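Local coordinates for protein NAD(P)H-hydrate epimerase (Saccharomyces cerevisiae, PDB 1JZT) that catalyses epimerization of the R and S forms of NAD(P)HX, a hydrated, damaged form of NAD(P)H, so that both epimers can be repaired, at residues A[131-136]-A[165-170]; A[74-79]-A[103-108]. All coordinates share one frame; numbering follows the deposited sequence.

Contact 1. Residues A[131-136]-A[165-170]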
# COMPACT_ATOMS: atom_id res chain seq x y z
N GLU A 131 4.03 -8.00 20.25
CA GLU A 131 5.03 -7.23 20.99
C GLU A 131 6.20 -6.72 20.16
O GLU A 131 7.03 -5.97 20.67
CB GLU A 131 5.56 -8.05 22.17
CG GLU A 131 5.82 -9.52 21.88
CD GLU A 131 4.54 -10.34 21.75
OE1 GLU A 131 3.74 -10.35 22.72
OE2 GLU A 131 4.34 -10.98 20.70
N LYS A 132 6.26 -7.09 18.89
CA LYS A 132 7.37 -6.64 18.06
C LYS A 132 6.96 -5.73 16.91
O LYS A 132 7.77 -4.95 16.41
CB LYS A 132 8.12 -7.85 17.50
CG LYS A 132 9.45 -7.49 16.86
CD LYS A 132 10.41 -8.68 16.83
CE LYS A 132 11.81 -8.24 16.43
NZ LYS A 132 12.77 -9.38 16.39
N THR A 133 5.70 -5.83 16.50
CA THR A 133 5.20 -5.05 15.37
C THR A 133 4.01 -4.16 15.69
O THR A 133 3.03 -4.60 16.28
CB THR A 133 4.83 -6.00 14.23
OG1 THR A 133 6.02 -6.65 13.77
CG2 THR A 133 4.17 -5.25 13.09
N LEU A 134 4.10 -2.89 15.28
CA LEU A 134 3.04 -1.90 15.48
C LEU A 134 1.91 -2.13 14.48
O LEU A 134 0.73 -2.12 14.84
CB LEU A 134 3.61 -0.49 15.29
CG LEU A 134 2.60 0.65 15.11
CD1 LEU A 134 1.81 0.88 16.41
CD2 LEU A 134 3.36 1.90 14.72
N CYS A 135 2.28 -2.31 13.22
CA CYS A 135 1.30 -2.56 12.17
C CYS A 135 2.02 -3.17 10.98
O CYS A 135 3.25 -3.10 10.88
CB CYS A 135 0.61 -1.26 11.73
SG CYS A 135 1.66 -0.13 10.77
N ILE A 136 1.25 -3.77 10.09
CA ILE A 136 1.79 -4.42 8.91
C ILE A 136 1.29 -3.71 7.66
O ILE A 136 0.10 -3.39 7.55
CB ILE A 136 1.35 -5.89 8.86
CG1 ILE A 136 1.84 -6.62 10.11
CG2 ILE A 136 1.91 -6.56 7.59
CD1 ILE A 136 1.14 -7.94 10.37
N ASN A 165 -6.33 -9.90 13.29
CA ASN A 165 -7.30 -9.39 14.25
C ASN A 165 -6.59 -8.89 15.51
O ASN A 165 -7.21 -8.33 16.40
CB ASN A 165 -8.32 -10.47 14.60
CG ASN A 165 -9.25 -10.76 13.44
OD1 ASN A 165 -10.08 -9.93 13.08
ND2 ASN A 165 -9.10 -11.94 12.84
N ILE A 166 -5.27 -9.09 15.57
CA ILE A 166 -4.49 -8.63 16.70
C ILE A 166 -3.52 -7.54 16.24
O ILE A 166 -3.33 -6.54 16.94
CB ILE A 166 -3.70 -9.80 17.38
CG1 ILE A 166 -2.65 -9.23 18.34
CG2 ILE A 166 -3.03 -10.66 16.34
CD1 ILE A 166 -3.22 -8.33 19.42
N ILE A 167 -2.93 -7.73 15.07
CA ILE A 167 -1.99 -6.76 14.49
C ILE A 167 -2.69 -6.08 13.30
O ILE A 167 -3.13 -6.75 12.36
CB ILE A 167 -0.70 -7.47 13.97
CG1 ILE A 167 -0.11 -8.35 15.07
CG2 ILE A 167 0.32 -6.43 13.51
CD1 ILE A 167 0.17 -7.62 16.36
N PRO A 168 -2.80 -4.75 13.32
CA PRO A 168 -3.46 -4.02 12.23
C PRO A 168 -2.72 -4.07 10.90
O PRO A 168 -1.50 -3.86 10.85
CB PRO A 168 -3.55 -2.60 12.78
CG PRO A 168 -2.30 -2.49 13.60
CD PRO A 168 -2.30 -3.81 14.34
N ILE A 169 -3.45 -4.36 9.83
CA ILE A 169 -2.87 -4.42 8.49
C ILE A 169 -3.31 -3.19 7.69
O ILE A 169 -4.49 -2.83 7.68
CB ILE A 169 -3.32 -5.69 7.72
CG1 ILE A 169 -2.71 -6.94 8.37
CG2 ILE A 169 -2.90 -5.59 6.26
CD1 ILE A 169 -3.23 -8.25 7.78
N VAL A 170 -2.35 -2.54 7.04
CA VAL A 170 -2.60 -1.37 6.21
C VAL A 170 -2.39 -1.83 4.77
O VAL A 170 -1.25 -2.06 4.35
CB VAL A 170 -1.58 -0.24 6.51
CG1 VAL A 170 -1.84 0.96 5.60
CG2 VAL A 170 -1.66 0.17 7.99
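The ring of P168 meets the other segment through its CG and CD atoms: P168 CG lies 3.3 Å from L134 O and 3.7 Å from C135 CB. Beside it the backbones are joined by the ladder of a beta-alpha-beta crossover, in which strands 133-139 and 169-172 run parallel, linked by helix 153-163 in a Rossmann-like sheet. Two nearly straight bonds are the evidence. I136 N donates to P168 O at 2.9 Å (169° at the hydrogen), and V170 N donates to I136 O at 2.6 Å (170°), so I136 bonds to the residues flanking its bridge partner I169. The CA of I169 adds a CA-H...O contact to I136 O at 3.3 Å. One face of the sheet carries I136 and I169, and the latter comes close to D138, a predicted potassium ligand. On the other face, C135 SG is 4.3 Å from V170 CG2, and V43 of helix 28-46 touches both residues. I136 CG1 lies opposite its own carbonyl carbon (chi1 -59°), directing the branch toward I167, whose side chain it crosses at about a right angle, with I136 CD1 3.6 Å from I167 CG2.

Contact 2. Residues A[74-79]-A[103-108]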
# COMPACT_ATOMS: atom_id res chain seq x y z
N GLY A 74 5.45 0.12 -1.78
CA GLY A 74 5.82 -0.21 -0.42
C GLY A 74 7.26 0.15 -0.09
O GLY A 74 7.55 0.58 1.03
N LEU A 75 8.16 -0.04 -1.05
CA LEU A 75 9.57 0.28 -0.84
C LEU A 75 9.74 1.78 -0.57
O LEU A 75 10.56 2.18 0.26
CB LEU A 75 10.40 -0.13 -2.07
CG LEU A 75 10.36 -1.62 -2.44
CD1 LEU A 75 11.27 -1.90 -3.65
CD2 LEU A 75 10.78 -2.44 -1.25
N VAL A 76 8.96 2.59 -1.28
CA VAL A 76 8.99 4.05 -1.10
C VAL A 76 8.43 4.37 0.30
O VAL A 76 9.01 5.14 1.05
CB VAL A 76 8.11 4.76 -2.15
CG1 VAL A 76 7.94 6.23 -1.79
CG2 VAL A 76 8.75 4.63 -3.53
N CYS A 77 7.28 3.78 0.61
CA CYS A 77 6.62 3.97 1.90
C CYS A 77 7.57 3.73 3.07
O CYS A 77 7.62 4.50 4.01
CB CYS A 77 5.43 3.02 2.01
SG CYS A 77 4.66 2.96 3.64
N ALA A 78 8.31 2.63 2.99
CA ALA A 78 9.26 2.26 4.03
C ALA A 78 10.30 3.35 4.29
O ALA A 78 10.66 3.60 5.45
CB ALA A 78 9.94 0.95 3.66
N ARG A 79 10.79 3.99 3.24
CA ARG A 79 11.79 5.06 3.39
C ARG A 79 11.18 6.28 4.08
O ARG A 79 11.81 6.87 4.96
CB ARG A 79 12.38 5.43 2.01
CG ARG A 79 13.19 6.75 1.96
CD ARG A 79 14.06 6.81 0.70
NE ARG A 79 13.33 6.31 -0.47
CZ ARG A 79 12.43 7.01 -1.15
NH1 ARG A 79 12.14 8.26 -0.79
NH2 ARG A 79 11.81 6.45 -2.18
N LYS A 103 15.38 -1.92 -7.95
CA LYS A 103 16.71 -2.14 -7.38
C LYS A 103 17.20 -0.85 -6.74
O LYS A 103 17.82 -0.86 -5.67
CB LYS A 103 17.70 -2.57 -8.47
CG LYS A 103 17.30 -3.79 -9.29
CD LYS A 103 18.23 -3.95 -10.50
CE LYS A 103 17.85 -5.12 -11.41
NZ LYS A 103 18.12 -6.45 -10.79
N GLN A 104 16.93 0.27 -7.40
CA GLN A 104 17.35 1.57 -6.89
C GLN A 104 16.60 1.89 -5.60
O GLN A 104 17.17 2.46 -4.66
CB GLN A 104 17.10 2.65 -7.94
CG GLN A 104 17.93 2.50 -9.21
CD GLN A 104 17.54 3.51 -10.27
OE1 GLN A 104 16.37 3.62 -10.64
NE2 GLN A 104 18.52 4.25 -10.78
N LEU A 105 15.31 1.53 -5.55
CA LEU A 105 14.51 1.78 -4.36
C LEU A 105 15.06 0.99 -3.17
O LEU A 105 14.99 1.45 -2.02
CB LEU A 105 13.03 1.42 -4.61
CG LEU A 105 12.24 2.42 -5.49
CD1 LEU A 105 10.86 1.87 -5.81
CD2 LEU A 105 12.14 3.76 -4.77
N VAL A 106 15.63 -0.18 -3.45
CA VAL A 106 16.22 -1.00 -2.39
C VAL A 106 17.52 -0.36 -1.89
O VAL A 106 17.80 -0.35 -0.70
CB VAL A 106 16.50 -2.44 -2.88
CG1 VAL A 106 17.31 -3.23 -1.84
CG2 VAL A 106 15.18 -3.15 -3.15
N HIS A 107 18.31 0.17 -2.82
CA HIS A 107 19.54 0.84 -2.42
C HIS A 107 19.20 2.04 -1.54
O HIS A 107 19.91 2.34 -0.58
CB HIS A 107 20.34 1.28 -3.65
CG HIS A 107 20.98 0.15 -4.39
ND1 HIS A 107 21.74 0.35 -5.53
CD2 HIS A 107 20.99 -1.18 -4.16
CE1 HIS A 107 22.19 -0.82 -5.96
NE2 HIS A 107 21.75 -1.76 -5.15
N GLN A 108 18.10 2.71 -1.85
CA GLN A 108 17.69 3.86 -1.06
C GLN A 108 17.33 3.43 0.36
O GLN A 108 17.54 4.18 1.32
CB GLN A 108 16.51 4.56 -1.74
CG GLN A 108 16.90 5.23 -3.06
CD GLN A 108 15.71 5.54 -3.95
OE1 GLN A 108 14.65 5.95 -3.46
NE2 GLN A 108 15.87 5.37 -5.25
O HOH W 1 13.10 3.34 -1.02
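R79 leaves its helix with CG opposite the backbone N and then bends at chi3 (41°), which folds its guanidinium over toward Q108; the latter, with CG beside its own backbone N and an extended chain beyond, carries its amide to the same spot. There Q108 OE1 lies over one face of the guanidinium, 3.2 Å from R79 NH2, with the two planes 53° apart. Because the oxygen sits above the plane, the angles are poor, and the pair is a close polar contact without a hydrogen bond. At the guanidinium edge, near its plane, L105 CD2 comes to 3.7 Å from R79 NH2. The true polar partners are others: R79 NH2 forms a salt bridge with E33 of helix 28-46, while R79 NE donates to a water at 3.0 Å. That water in turn donates to L75 O at 3.1 Å and to L105 O at 2.9 Å, so one molecule ties both helix backbones to the arginine; L75 O also takes a weak bond from R79 N.

Segments 74-79 and 103-108, of helices 69-83 and 100-111 in the Rossmann-like alpha/beta fold, run nearly parallel, their axes approaching to 9.4 Å at an angle of 17°. Replacing R79 by an alanine would probably leave E33 without its charged mate and the bridging water without its NE donor. L105 carries much of the apolar part: L105 CD2 lies 3.7 Å from V76 CG2, and L105 CB is 3.9 Å from L75 CD1. M32 of helix 28-46 touches both V76 and L105, and Y92 packs against L75 and V106.

How the contacts relate
Following the chain from the N terminus, strand 60-65 leads into helix 69-83, which starts at the predicted NAD(P)HX-binding residues. Contact 2 then closes a loop of 23 residues, containing strand 88-91, by bringing helix 100-111 back beside helix 69-83. Only after that does contact 1 open: strand 133-139 is followed by helix 153-163, and the loop of 28 residues closes when strand 169-172 pairs with it. The two loops therefore stand in series, neither nesting nor crossing. The centres of contacts 1 and 2 are about 21 Å apart, and the nearest atoms of contacts 1 and 2 about 7 Å. Contact 2 joins two helices and contact 1 two strands, and helix 28-46 touches residues of both.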